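Local coordinates for transcriptional regulator (LacI family) (Clostridium acetobutylicum ATCC 824, PDB 3G85), which probably acts as a DNA-binding transcription factor of the LacI family, recognising regulatory sequences to control gene expression, at residues 48-53 with 67-72. Residues are numbered along the deposited sequence; the frame is centred on the assembly and turned at random.
Sequences VICPYK and NSFDAA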
loop_
_atom_site.group_PDB
_atom_site.type_symbol
_atom_site.label_atom_id
_atom_site.label_comp_id
_atom_site.label_asym_id
_atom_site.label_seq_id
_atom_site.Cartn_x
_atom_site.Cartn_y
_atom_site.Cartn_z
ATOM N N VAL A 48 3.593 12.259 16.514
ATOM C CA VAL A 48 2.580 11.651 17.339
ATOM C C VAL A 48 1.747 10.825 16.359
ATOM O O VAL A 48 1.623 11.225 15.199
ATOM C CB VAL A 48 1.818 12.818 17.970
ATOM C CG1 VAL A 48 0.393 12.539 18.156
ATOM C CG2 VAL A 48 2.525 13.242 19.260
ATOM N N ILE A 49 1.294 9.629 16.761
ATOM C CA ILE A 49 0.386 8.839 15.931
ATOM C C ILE A 49 -1.015 8.897 16.576
ATOM O O ILE A 49 -1.162 8.607 17.773
ATOM C CB ILE A 49 0.892 7.380 15.765
ATOM C CG1 ILE A 49 2.300 7.340 15.132
ATOM C CG2 ILE A 49 -0.101 6.524 14.950
ATOM C CD1 ILE A 49 2.987 5.976 15.362
ATOM N N CYS A 50 -2.009 9.296 15.784
ATOM C CA CYS A 50 -3.395 9.466 16.210
ATOM C C CYS A 50 -4.304 8.472 15.472
ATOM O O CYS A 50 -4.823 8.762 14.369
ATOM C CB CYS A 50 -3.860 10.901 15.940
ATOM S SG CYS A 50 -2.867 12.150 16.760
ATOM N N PRO A 51 -4.528 7.297 16.088
ATOM C CA PRO A 51 -5.507 6.338 15.561
ATOM C C PRO A 51 -6.880 7.006 15.597
ATOM O O PRO A 51 -7.215 7.677 16.589
ATOM C CB PRO A 51 -5.446 5.192 16.585
ATOM C CG PRO A 51 -4.119 5.313 17.248
ATOM C CD PRO A 51 -3.901 6.808 17.338
ATOM N N TYR A 52 -7.634 6.893 14.527
ATOM C CA TYR A 52 -9.015 7.328 14.531
ATOM C C TYR A 52 -9.869 6.346 13.756
ATOM O O TYR A 52 -9.379 5.579 12.930
ATOM C CB TYR A 52 -9.114 8.738 13.941
ATOM C CG TYR A 52 -8.845 8.789 12.463
ATOM C CD1 TYR A 52 -7.535 8.872 11.980
ATOM C CD2 TYR A 52 -9.899 8.799 11.534
ATOM C CE1 TYR A 52 -7.292 8.909 10.590
ATOM C CE2 TYR A 52 -9.660 8.828 10.168
ATOM C CZ TYR A 52 -8.348 8.900 9.701
ATOM O OH TYR A 52 -8.076 8.958 8.330
ATOM N N LYS A 53 -11.170 6.362 14.023
ATOM C CA LYS A 53 -12.073 5.421 13.394
ATOM C C LYS A 53 -12.360 5.827 11.955
ATOM O O LYS A 53 -12.484 7.001 11.668
ATOM C CB LYS A 53 -13.360 5.353 14.239
ATOM C CG LYS A 53 -14.397 4.361 13.807
ATOM C CD LYS A 53 -15.489 4.355 14.919
ATOM C CE LYS A 53 -16.844 3.863 14.430
ATOM N NZ LYS A 53 -16.735 2.606 13.611
ATOM N N ASN A 67 -7.309 23.510 18.323
ATOM C CA ASN A 67 -6.399 22.598 19.020
ATOM C C ASN A 67 -5.322 21.980 18.116
ATOM O O ASN A 67 -4.805 20.898 18.428
ATOM C CB ASN A 67 -7.197 21.465 19.690
ATOM C CG ASN A 67 -8.395 21.972 20.477
ATOM O OD1 ASN A 67 -8.233 22.654 21.490
ATOM N ND2 ASN A 67 -9.604 21.645 20.010
ATOM N N SER A 68 -4.969 22.671 17.029
ATOM C CA SER A 68 -4.257 22.026 15.916
ATOM C C SER A 68 -2.803 21.687 16.207
ATOM O O SER A 68 -2.097 22.423 16.900
ATOM C CB SER A 68 -4.363 22.838 14.615
ATOM O OG SER A 68 -3.316 23.787 14.524
ATOM N N PHE A 69 -2.371 20.548 15.670
ATOM C CA PHE A 69 -0.963 20.218 15.586
ATOM C C PHE A 69 -0.285 21.210 14.632
ATOM O O PHE A 69 -0.955 22.011 14.010
ATOM C CB PHE A 69 -0.830 18.801 15.065
ATOM C CG PHE A 69 -1.170 17.763 16.082
ATOM C CD1 PHE A 69 -0.291 17.482 17.119
ATOM C CD2 PHE A 69 -2.371 17.070 16.012
ATOM C CE1 PHE A 69 -0.581 16.496 18.064
ATOM C CE2 PHE A 69 -2.686 16.069 16.972
ATOM C CZ PHE A 69 -1.799 15.798 17.988
ATOM N N ASP A 70 1.030 21.153 14.526
ATOM C CA ASP A 70 1.750 22.020 13.590
ATOM C C ASP A 70 1.628 21.555 12.138
ATOM O O ASP A 70 1.795 22.358 11.214
ATOM C CB ASP A 70 3.202 22.138 13.991
ATOM C CG ASP A 70 3.354 22.799 15.346
ATOM O OD1 ASP A 70 3.198 24.042 15.405
ATOM O OD2 ASP A 70 3.563 22.070 16.339
ATOM N N ALA A 71 1.357 20.256 11.958
ATOM C CA ALA A 71 1.161 19.656 10.639
ATOM C C ALA A 71 0.555 18.274 10.833
ATOM O O ALA A 71 0.632 17.687 11.930
ATOM C CB ALA A 71 2.499 19.543 9.905
ATOM N N ALA A 72 -0.050 17.740 9.777
ATOM C CA ALA A 72 -0.595 16.383 9.855
ATOM C C ALA A 72 -0.320 15.646 8.569
ATOM O O ALA A 72 -0.282 16.257 7.501
ATOM C CB ALA A 72 -2.088 16.422 10.100
#
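The ring of F69 reaches from the loop leading into strand 71-74 to V48 and C50 on strand 46-52, a worked example of how a side chain from the loop just before one strand can reach across a neighbouring strand to the next. F69 buries the most surface, and its far end does the touching. CZ of F69 lies 3.9 Å from CG1 of V48, and its CE2 is 3.9 Å from SG of C50, so the two partners share the end of the ring, V48 leaning to the CE1 side and C50 to the CE2 side. Both approach the ring obliquely. The sulfur stands 4.8 Å from the ring centroid and 55° off its normal, a sulfur-aromatic contact, whereas V48 adds plain apolar packing, its side chain crossing that of F69 at about a right angle. V48 and C50 are two residues apart on an extended strand and therefore present their side chains on the same face. In C50, SG lies anti to the carbonyl carbon (chi1 -58°), which carries the sulfur to the ring. At the base of F69, its carbonyl O accepts a hydrogen bond of 3.0 Å from OG of S68, a local tie within the loop. The backbones stay well apart, the closest CA atoms, of V48 and A72, being 9.4 Å from each other. Strand 13-19 fills that gap: V48 and C50 share backbone hydrogen bonds with it, and F69 packs on its A15 and Y17. Next to F69, OD2 of D70 accepts a hydrogen bond from the backbone N of T13, at the start of that same strand. The contact thus bridges over strand 13-19 near the surface, joining edge strand 46-52 to the entrance of strand 71-74 in the parallel sheet of one lobe of the periplasmic-binding-protein-like fold.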